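Local coordinates for CRISPR system Cmr subunit Cmr5 (Thermus thermophilus HB8, PDB 2ZOP), which probably forms part of the Cmr ribonucleoprotein complex of the type III-B CRISPR defence against viruses and other mobile genetic elements, at residues E27-D30 / M31-L35; A12-K15 / V16-A20; L87-Y90 / L91-T94. All blocks are in the same frame, centred on the assembly; numbering follows the deposited sequence.

All three contacts are short runs of about two helical turns in an all-alpha chain, each held by backbone bonds from N-H of residue i+4 to C=O of residue i. Contacts 1 and 2 lie on consecutive helices, 25-42 and 4-19, and touch where Tyr-28 CD2 comes 3.5 Å from Ala-19 CB. Both send buried residues against helix 87-111, the helix that carries contact 3 at its N-terminal end, on the other side of the chain's centre. Contact 2 turns the most charge to solvent, with glutamates and an arginine on its outer side. Contact 1 mixes a core face with an arginine-leucine overlap, while contact 3 turns leucines toward a second subunit.

Contact 1 (E27-D30 / M31-L35); sequences EYRD and MALKL
Arg-29 lays its guanidinium over a methyl group of Leu-33, one turn further along the helix. CD1 of Leu-33 sits 3.5 Å above the guanidinium plane, over its centre, and the nearest single atom to it is Arg-29 NH2, also at 3.5 Å. The arginine starts with CG trans to its own backbone N (chi1 163°) and then runs extended to NE, which carries the flat group across the leucine branch. Leu-33 CG lies 4.1 Å from Arg-29 CG, so the aliphatic stem takes part in the packing as well as the charged end. That end has a polar partner besides: NH2 hydrogen-bonds to Gln-109 OE1 of helix 87-111.

Beneath the side chains the backbone is regular alpha-helix. Leu-33 N donates to Arg-29 O at 2.8 Å, and Lys-34 N to Asp-30 O at 3.1 Å. Ala-32 CB rests 3.5 Å from Tyr-28 O.

Four helices close around this run of helix 25-42. Ala-32 and Leu-33 pack on helix 87-111, and selenomethionine Met-31 packs on His-59 of helix 57-69 and on Phe-50 and Val-51 of helix 44-52. Tyr-28 lies against Phe-104 and against Ala-19 of helix 4-19, and hydrogen-bonds through OH to Asp-65, tying helix 25-42 to helix 57-69.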
ATOM      1  N   GLU A  27      25.831 -10.172   4.236  1.00 17.86           N
ATOM      2  CA  GLU A  27      24.555 -10.076   4.934  1.00 21.69           C
ATOM      3  C   GLU A  27      24.108  -8.616   4.955  1.00 20.69           C
ATOM      4  O   GLU A  27      22.907  -8.312   4.917  1.00 20.19           O
ATOM      5  CB  GLU A  27      24.703 -10.620   6.361  1.00 22.27           C
ATOM      6  CG  GLU A  27      25.266 -12.047   6.390  1.00 25.61           C
ATOM      7  CD  GLU A  27      25.522 -12.578   7.797  1.00 33.18           C
ATOM      8  OE1 GLU A  27      25.890 -11.786   8.692  1.00 33.07           O
ATOM      9  OE2 GLU A  27      25.374 -13.801   8.003  1.00 33.57           O
ATOM     10  N   TYR A  28      25.092  -7.724   5.018  1.00 16.64           N
ATOM     11  CA  TYR A  28      24.858  -6.287   5.023  1.00 17.70           C
ATOM     12  C   TYR A  28      24.211  -5.882   3.703  1.00 17.44           C
ATOM     13  O   TYR A  28      23.268  -5.085   3.672  1.00 15.17           O
ATOM     14  CB  TYR A  28      26.184  -5.545   5.177  1.00 17.19           C
ATOM     15  CG  TYR A  28      26.047  -4.052   5.377  1.00 17.14           C
ATOM     16  CD1 TYR A  28      25.882  -3.512   6.650  1.00 15.01           C
ATOM     17  CD2 TYR A  28      26.113  -3.181   4.293  1.00 14.84           C
ATOM     18  CE1 TYR A  28      25.793  -2.131   6.839  1.00 19.08           C
ATOM     19  CE2 TYR A  28      26.023  -1.806   4.469  1.00 16.79           C
ATOM     20  CZ  TYR A  28      25.867  -1.288   5.737  1.00 14.83           C
ATOM     21  OH  TYR A  28      25.801   0.066   5.901  1.00 19.57           O
ATOM     22  N   ARG A  29      24.747  -6.421   2.613  1.00 15.99           N
ATOM     23  CA  ARG A  29      24.238  -6.147   1.275  1.00 18.99           C
ATOM     24  C   ARG A  29      22.830  -6.720   1.123  1.00 19.56           C
ATOM     25  O   ARG A  29      21.953  -6.073   0.546  1.00 17.36           O
ATOM     26  CB  ARG A  29      25.173  -6.763   0.214  1.00 19.66           C
ATOM     27  CG  ARG A  29      24.551  -6.893  -1.183  1.00 20.27           C
ATOM     28  CD  ARG A  29      25.581  -7.324  -2.238  1.00 23.96           C
ATOM     29  NE  ARG A  29      24.983  -7.428  -3.569  1.00 29.06           N
ATOM     30  CZ  ARG A  29      24.257  -8.463  -3.978  1.00 30.54           C
ATOM     31  NH1 ARG A  29      24.050  -9.486  -3.162  1.00 27.31           N
ATOM     32  NH2 ARG A  29      23.722  -8.469  -5.190  1.00 31.97           N
ATOM     33  N   ASP A  30      22.620  -7.935   1.638  1.00 16.88           N
ATOM     34  CA  ASP A  30      21.306  -8.563   1.542  1.00 19.70           C
ATOM     35  C   ASP A  30      20.253  -7.650   2.155  1.00 18.23           C
ATOM     36  O   ASP A  30      19.193  -7.423   1.562  1.00 14.56           O
ATOM     37  CB  ASP A  30      21.275  -9.915   2.266  1.00 19.71           C
ATOM     38  CG  ASP A  30      22.062 -10.979   1.536  1.00 25.98           C
ATOM     39  OD1 ASP A  30      22.171 -10.885   0.296  1.00 23.39           O
ATOM     40  OD2 ASP A  30      22.557 -11.915   2.197  1.00 29.54           O
HETATM   41  N   MSE A  31      20.555  -7.123   3.341  1.00 13.61           N
HETATM   42  CA  MSE A  31      19.624  -6.232   4.016  1.00 18.14           C
HETATM   43  C   MSE A  31      19.448  -4.909   3.278  1.00 16.65           C
HETATM   44  O   MSE A  31      18.348  -4.365   3.232  1.00 15.71           O
HETATM   45  CB  MSE A  31      20.073  -5.975   5.455  1.00 20.02           C
HETATM   46  CG  MSE A  31      19.337  -6.861   6.439  1.00 31.89           C
HETATM   47 SE   MSE A  31      17.558  -6.223   6.945  1.00 34.69          SE
HETATM   48  CE  MSE A  31      16.736  -5.818   5.256  1.00 27.41           C
ATOM     49  N   ALA A  32      20.536  -4.399   2.712  1.00 15.21           N
ATOM     50  CA  ALA A  32      20.495  -3.148   1.964  1.00 15.80           C
ATOM     51  C   ALA A  32      19.584  -3.296   0.748  1.00 15.97           C
ATOM     52  O   ALA A  32      18.818  -2.386   0.423  1.00 17.15           O
ATOM     53  CB  ALA A  32      21.911  -2.754   1.512  1.00 12.30           C
ATOM     54  N   LEU A  33      19.664  -4.444   0.079  1.00 16.46           N
ATOM     55  CA  LEU A  33      18.848  -4.685  -1.112  1.00 18.74           C
ATOM     56  C   LEU A  33      17.375  -4.941  -0.798  1.00 17.49           C
ATOM     57  O   LEU A  33      16.505  -4.641  -1.603  1.00 17.58           O
ATOM     58  CB  LEU A  33      19.406  -5.865  -1.923  1.00 22.83           C
ATOM     59  CG  LEU A  33      20.823  -5.707  -2.492  1.00 28.74           C
ATOM     60  CD1 LEU A  33      21.098  -6.806  -3.510  1.00 31.79           C
ATOM     61  CD2 LEU A  33      20.964  -4.351  -3.145  1.00 31.85           C
ATOM     62  N   LYS A  34      17.106  -5.481   0.382  1.00 15.52           N
ATOM     63  CA  LYS A  34      15.749  -5.791   0.799  1.00 15.76           C
ATOM     64  C   LYS A  34      14.981  -4.620   1.423  1.00 16.63           C
ATOM     65  O   LYS A  34      13.766  -4.509   1.248  1.00 15.57           O
ATOM     66  CB  LYS A  34      15.782  -6.970   1.789  1.00 20.01           C
ATOM     67  CG  LYS A  34      14.443  -7.305   2.461  1.00 23.74           C
ATOM     68  CD  LYS A  34      13.418  -7.810   1.458  1.00 24.79           C
ATOM     69  CE  LYS A  34      13.756  -9.214   0.969  1.00 25.38           C
ATOM     70  NZ  LYS A  34      12.808  -9.673  -0.078  1.00 23.24           N
ATOM     71  N   LEU A  35      15.681  -3.734   2.126  1.00 16.64           N
ATOM     72  CA  LEU A  35      15.005  -2.634   2.803  1.00 16.76           C
ATOM     73  C   LEU A  35      14.059  -1.750   1.979  1.00 15.72           C
ATOM     74  O   LEU A  35      12.925  -1.506   2.394  1.00 12.56           O
ATOM     75  CB  LEU A  35      16.014  -1.758   3.543  1.00 13.41           C
ATOM     76  CG  LEU A  35      15.369  -0.696   4.440  1.00 17.38           C
ATOM     77  CD1 LEU A  35      14.385  -1.359   5.409  1.00 11.02           C
ATOM     78  CD2 LEU A  35      16.464   0.068   5.203  1.00 14.93           C
TER

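Contact 2 (A12-K15 / V16-A20)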
ATOM      1  N   ALA A  12      25.937   7.471   2.756  1.00 19.25           N
ATOM      2  CA  ALA A  12      25.573   6.075   2.555  1.00 20.14           C
ATOM      3  C   ALA A  12      26.756   5.386   1.894  1.00 21.12           C
ATOM      4  O   ALA A  12      27.105   4.249   2.218  1.00 19.99           O
ATOM      5  CB  ALA A  12      24.335   5.976   1.659  1.00 22.47           C
ATOM      6  N   TYR A  13      27.362   6.100   0.954  1.00 20.23           N
ATOM      7  CA  TYR A  13      28.524   5.616   0.233  1.00 20.66           C
ATOM      8  C   TYR A  13      29.614   5.274   1.244  1.00 17.12           C
ATOM      9  O   TYR A  13      30.219   4.208   1.178  1.00 19.52           O
ATOM     10  CB  TYR A  13      28.997   6.711  -0.732  1.00 23.64           C
ATOM     11  CG  TYR A  13      30.285   6.432  -1.470  1.00 27.21           C
ATOM     12  CD1 TYR A  13      30.565   5.166  -1.983  1.00 27.10           C
ATOM     13  CD2 TYR A  13      31.187   7.462  -1.731  1.00 32.77           C
ATOM     14  CE1 TYR A  13      31.706   4.934  -2.740  1.00 32.32           C
ATOM     15  CE2 TYR A  13      32.332   7.244  -2.491  1.00 36.54           C
ATOM     16  CZ  TYR A  13      32.585   5.977  -2.993  1.00 35.17           C
ATOM     17  OH  TYR A  13      33.712   5.762  -3.753  1.00 39.23           O
ATOM     18  N   GLU A  14      29.848   6.164   2.199  1.00 18.67           N
ATOM     19  CA  GLU A  14      30.878   5.913   3.200  1.00 22.61           C
ATOM     20  C   GLU A  14      30.527   4.717   4.091  1.00 20.89           C
ATOM     21  O   GLU A  14      31.382   3.893   4.407  1.00 19.07           O
ATOM     22  CB  GLU A  14      31.102   7.151   4.065  1.00 24.36           C
ATOM     23  CG  GLU A  14      32.220   6.958   5.070  1.00 35.11           C
ATOM     24  CD  GLU A  14      32.544   8.215   5.844  1.00 39.36           C
ATOM     25  OE1 GLU A  14      31.731   8.617   6.702  1.00 44.66           O
ATOM     26  OE2 GLU A  14      33.618   8.802   5.589  1.00 41.83           O
ATOM     27  N   LYS A  15      29.267   4.619   4.495  1.00 19.21           N
ATOM     28  CA  LYS A  15      28.839   3.504   5.336  1.00 18.77           C
ATOM     29  C   LYS A  15      29.045   2.167   4.616  1.00 18.14           C
ATOM     30  O   LYS A  15      29.479   1.183   5.219  1.00 21.97           O
ATOM     31  CB  LYS A  15      27.366   3.668   5.713  1.00 17.36           C
ATOM     32  CG  LYS A  15      27.070   4.917   6.534  1.00 21.18           C
ATOM     33  CD  LYS A  15      27.750   4.825   7.892  1.00 26.24           C
ATOM     34  CE  LYS A  15      27.411   6.013   8.777  1.00 29.47           C
ATOM     35  NZ  LYS A  15      27.876   5.775  10.170  1.00 33.79           N
ATOM     36  N   VAL A  16      28.747   2.130   3.325  1.00 17.10           N
ATOM     37  CA  VAL A  16      28.904   0.896   2.562  1.00 15.56           C
ATOM     38  C   VAL A  16      30.374   0.532   2.331  1.00 17.96           C
ATOM     39  O   VAL A  16      30.747  -0.646   2.413  1.00 17.75           O
ATOM     40  CB  VAL A  16      28.165   0.981   1.200  1.00 14.98           C
ATOM     41  CG1 VAL A  16      28.417  -0.283   0.387  1.00 16.18           C
ATOM     42  CG2 VAL A  16      26.660   1.144   1.435  1.00 11.09           C
ATOM     43  N   ARG A  17      31.209   1.531   2.052  1.00 19.66           N
ATOM     44  CA  ARG A  17      32.631   1.271   1.836  1.00 23.76           C
ATOM     45  C   ARG A  17      33.214   0.677   3.119  1.00 21.48           C
ATOM     46  O   ARG A  17      34.105  -0.169   3.072  1.00 22.30           O
ATOM     47  CB  ARG A  17      33.382   2.562   1.458  1.00 23.57           C
ATOM     48  CG  ARG A  17      33.418   3.626   2.551  1.00 31.33           C
ATOM     49  CD  ARG A  17      34.090   4.940   2.116  1.00 34.31           C
ATOM     50  NE  ARG A  17      35.550   4.873   2.048  1.00 37.08           N
ATOM     51  CZ  ARG A  17      36.349   5.923   2.249  1.00 42.65           C
ATOM     52  NH1 ARG A  17      35.822   7.109   2.530  1.00 41.95           N
ATOM     53  NH2 ARG A  17      37.672   5.798   2.174  1.00 42.05           N
ATOM     54  N   GLU A  18      32.697   1.113   4.264  1.00 21.29           N
ATOM     55  CA  GLU A  18      33.175   0.601   5.544  1.00 21.25           C
ATOM     56  C   GLU A  18      32.685  -0.835   5.789  1.00 22.35           C
ATOM     57  O   GLU A  18      33.457  -1.687   6.227  1.00 19.85           O
ATOM     58  CB  GLU A  18      32.739   1.538   6.681  1.00 21.78           C
ATOM     59  CG  GLU A  18      33.492   2.870   6.667  1.00 25.07           C
ATOM     60  CD  GLU A  18      32.876   3.927   7.577  1.00 31.01           C
ATOM     61  OE1 GLU A  18      33.453   5.030   7.681  1.00 34.78           O
ATOM     62  OE2 GLU A  18      31.817   3.665   8.184  1.00 30.05           O
ATOM     63  N   ALA A  19      31.416  -1.111   5.491  1.00 19.03           N
ATOM     64  CA  ALA A  19      30.881  -2.467   5.671  1.00 18.47           C
ATOM     65  C   ALA A  19      31.613  -3.461   4.752  1.00 17.07           C
ATOM     66  O   ALA A  19      31.761  -4.639   5.076  1.00 16.52           O
ATOM     67  CB  ALA A  19      29.383  -2.490   5.371  1.00 16.56           C
ATOM     68  N   ALA A  20      32.080  -2.976   3.608  1.00 16.97           N
ATOM     69  CA  ALA A  20      32.789  -3.827   2.657  1.00 18.22           C
ATOM     70  C   ALA A  20      34.089  -4.388   3.242  1.00 19.51           C
ATOM     71  O   ALA A  20      34.625  -5.376   2.741  1.00 20.79           O
ATOM     72  CB  ALA A  20      33.090  -3.037   1.379  1.00 14.88           C
TER
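Residues 12-15 run without a break into 16-20, near the end of helix 4-19, the first helix of this all-alpha Cmr5 fold. Val-16 N donates to Ala-12 O at 2.9 Å and Arg-17 N to Tyr-13 O at 3.0 Å. Ala-19 N continues the series onto Lys-15 O, again at 3.0 Å, and Ala-20 N bonds back to Val-16 O.

The segment has two different sides. On the buried one, Val-16 places CG2 against the carbonyl of the preceding turn, 3.2 Å from Ala-12 O, and packs on Leu-111, while Ala-12 meets Phe-104, both on helix 87-111. Tyr-13 lies at the margin, its ring meeting that of Phe-107 on the same helix. Lys-15, bent at chi2, runs between helices, touching Phe-104, Tyr-28 and Asp-65.

The solvent side is charged. Glu-14 leaves the helix with CG swung away from the backbone N to lie beside the carbonyl carbon (chi1 -177°), and stays extended as far as its carboxylate. The placement of Arg-17 near its CG is doubtful, but as modelled its guanidinium comes obliquely to the Glu-14 carboxylate, their planes 36° apart. OE2 and NH1 remain too far apart for a salt bridge, so any attraction is probably a weak, solvent-screened one.

Glu-18 approaches Glu-14 from one turn further on, with the carboxylate planes only 13° apart. The two acids probably repel mildly, an effect that the nearby Arg-17 and Lys-15 may offset. Their closest side-chain approach is not between oxygens: Glu-18 OE1 stands 3.5 Å from Glu-14 CG, while OE1 to OE1 is 4.1 Å.

Contact 3 (L87-Y90 / L91-T94)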
ATOM      1  N   LEU A  87       0.573  12.024  10.755  1.00 20.73           N
ATOM      2  CA  LEU A  87       0.524  11.554   9.371  1.00 20.91           C
ATOM      3  C   LEU A  87       1.470  12.146   8.331  1.00 22.15           C
ATOM      4  O   LEU A  87       2.209  11.408   7.674  1.00 21.36           O
ATOM      5  CB  LEU A  87      -0.909  11.636   8.838  1.00 23.37           C
ATOM      6  CG  LEU A  87      -1.111  10.923   7.496  1.00 19.86           C
ATOM      7  CD1 LEU A  87      -0.655   9.469   7.617  1.00 19.55           C
ATOM      8  CD2 LEU A  87      -2.571  10.991   7.085  1.00 24.38           C
ATOM      9  N   LEU A  88       1.450  13.463   8.166  1.00 23.66           N
ATOM     10  CA  LEU A  88       2.301  14.104   7.171  1.00 24.15           C
ATOM     11  C   LEU A  88       3.771  13.880   7.458  1.00 23.42           C
ATOM     12  O   LEU A  88       4.564  13.613   6.554  1.00 23.09           O
ATOM     13  CB  LEU A  88       2.041  15.609   7.127  1.00 26.91           C
ATOM     14  CG  LEU A  88       0.635  16.085   6.769  1.00 29.54           C
ATOM     15  CD1 LEU A  88       0.679  17.594   6.553  1.00 27.40           C
ATOM     16  CD2 LEU A  88       0.146  15.380   5.508  1.00 30.84           C
ATOM     17  N   GLN A  89       4.136  14.011   8.722  1.00 21.30           N
ATOM     18  CA  GLN A  89       5.516  13.826   9.112  1.00 23.16           C
ATOM     19  C   GLN A  89       5.930  12.375   8.858  1.00 19.83           C
ATOM     20  O   GLN A  89       7.064  12.110   8.455  1.00 19.86           O
ATOM     21  CB  GLN A  89       5.691  14.185  10.592  1.00 26.23           C
ATOM     22  CG  GLN A  89       5.419  15.655  10.933  1.00 31.41           C
ATOM     23  CD  GLN A  89       4.003  16.116  10.579  1.00 36.96           C
ATOM     24  OE1 GLN A  89       3.014  15.441  10.882  1.00 29.42           O
ATOM     25  NE2 GLN A  89       3.905  17.284   9.943  1.00 38.91           N
ATOM     26  N   TYR A  90       5.001  11.445   9.082  1.00 19.71           N
ATOM     27  CA  TYR A  90       5.275  10.022   8.884  1.00 19.08           C
ATOM     28  C   TYR A  90       5.494   9.725   7.409  1.00 18.99           C
ATOM     29  O   TYR A  90       6.368   8.939   7.048  1.00 17.95           O
ATOM     30  CB  TYR A  90       4.111   9.178   9.405  1.00 18.01           C
ATOM     31  CG  TYR A  90       4.342   7.681   9.344  1.00 18.85           C
ATOM     32  CD1 TYR A  90       5.153   7.034  10.286  1.00 17.02           C
ATOM     33  CD2 TYR A  90       3.755   6.908   8.338  1.00 15.26           C
ATOM     34  CE1 TYR A  90       5.367   5.645  10.223  1.00 18.38           C
ATOM     35  CE2 TYR A  90       3.965   5.531   8.267  1.00 21.10           C
ATOM     36  CZ  TYR A  90       4.769   4.906   9.211  1.00 17.57           C
ATOM     37  OH  TYR A  90       4.935   3.540   9.139  1.00 24.34           O
ATOM     38  N   LEU A  91       4.697  10.358   6.552  1.00 19.63           N
ATOM     39  CA  LEU A  91       4.829  10.134   5.119  1.00 18.90           C
ATOM     40  C   LEU A  91       6.115  10.768   4.610  1.00 17.67           C
ATOM     41  O   LEU A  91       6.778  10.216   3.734  1.00 15.79           O
ATOM     42  CB  LEU A  91       3.620  10.700   4.379  1.00 19.96           C
ATOM     43  CG  LEU A  91       2.312   9.966   4.685  1.00 23.70           C
ATOM     44  CD1 LEU A  91       1.142  10.713   4.076  1.00 23.21           C
ATOM     45  CD2 LEU A  91       2.385   8.556   4.139  1.00 24.09           C
ATOM     46  N   ARG A  92       6.461  11.929   5.165  1.00 17.09           N
ATOM     47  CA  ARG A  92       7.686  12.622   4.789  1.00 17.88           C
ATOM     48  C   ARG A  92       8.887  11.794   5.241  1.00 16.60           C
ATOM     49  O   ARG A  92       9.859  11.630   4.499  1.00 15.93           O
ATOM     50  CB  ARG A  92       7.753  14.004   5.447  1.00 20.99           C
ATOM     51  CG  ARG A  92       9.096  14.704   5.240  1.00 29.11           C
ATOM     52  CD  ARG A  92       9.018  16.205   5.489  1.00 32.84           C
ATOM     53  NE  ARG A  92       8.723  16.544   6.879  1.00 40.40           N
ATOM     54  CZ  ARG A  92       7.635  17.203   7.270  1.00 41.35           C
ATOM     55  NH1 ARG A  92       6.735  17.591   6.374  1.00 42.69           N
ATOM     56  NH2 ARG A  92       7.453  17.488   8.552  1.00 43.79           N
ATOM     57  N   LEU A  93       8.822  11.278   6.465  1.00 16.33           N
ATOM     58  CA  LEU A  93       9.916  10.466   6.988  1.00 17.07           C
ATOM     59  C   LEU A  93      10.071   9.234   6.108  1.00 18.51           C
ATOM     60  O   LEU A  93      11.187   8.795   5.808  1.00 15.46           O
ATOM     61  CB  LEU A  93       9.634  10.042   8.426  1.00 17.48           C
ATOM     62  CG  LEU A  93      10.749   9.232   9.087  1.00 17.76           C
ATOM     63  CD1 LEU A  93      12.034  10.052   9.109  1.00 22.25           C
ATOM     64  CD2 LEU A  93      10.319   8.832  10.505  1.00 17.33           C
ATOM     65  N   THR A  94       8.937   8.681   5.691  1.00 18.18           N
ATOM     66  CA  THR A  94       8.943   7.511   4.828  1.00 18.85           C
ATOM     67  C   THR A  94       9.739   7.820   3.550  1.00 18.39           C
ATOM     68  O   THR A  94      10.605   7.046   3.151  1.00 18.46           O
ATOM     69  CB  THR A  94       7.498   7.090   4.466  1.00 18.14           C
ATOM     70  OG1 THR A  94       6.844   6.563   5.635  1.00 16.73           O
ATOM     71  CG2 THR A  94       7.503   6.037   3.352  1.00 14.99           C
TER
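Tyr-90 reaches along the helix toward Thr-94, and its atoms can be followed outward. CB lies 3.1 Å from Leu-91 N, the amide next in the chain. CG points away from the backbone N, beside the carbonyl carbon (chi1 -176°), which swings the ring to the side where Thr-94 stands a turn later. CD2 and CE2 form the part of the ring nearest the threonine, with CE2 at 4.0 Å from OG1; the hydroxyl sits above one ring face, offset toward the rim. At the tip, OH hydrogen-bonds to Ser-45 N at the start of helix 44-52.

The same threonine grips the tyrosine's backbone twice. Thr-94 N donates to Tyr-90 O at 2.9 Å and Thr-94 OG1 donates to it at 2.8 Å, the two arriving from opposite faces of the carbonyl plane. This side-chain-to-carbonyl bond of a helical threonine, i to i-4, satisfies the hydroxyl within the helix and fixes its rotation.

Elsewhere, Leu-91 CD1 meets Leu-87 CG at 4.1 Å, an apolar pair. Arg-92 bends at chi3 (66°), bringing NH2 to 3.6 Å from Gln-89 CG; Gln-89 CA lies over one guanidinium face, 4.2 Å above the plane and offset toward its rim.

This first stretch of helix 87-111 is packed between helices 44-52 and 75-84 of its own chain and a second subunit. Tyr-90, Leu-93 and Thr-94 pack on Leu-44, and Leu-93 also on Leu-78 and Ala-82. Leu-87 packs on Ala-42, Leu-88 on Phe-50 and Leu-91 on Leu-38 of the second subunit, part of the homotrimer interface.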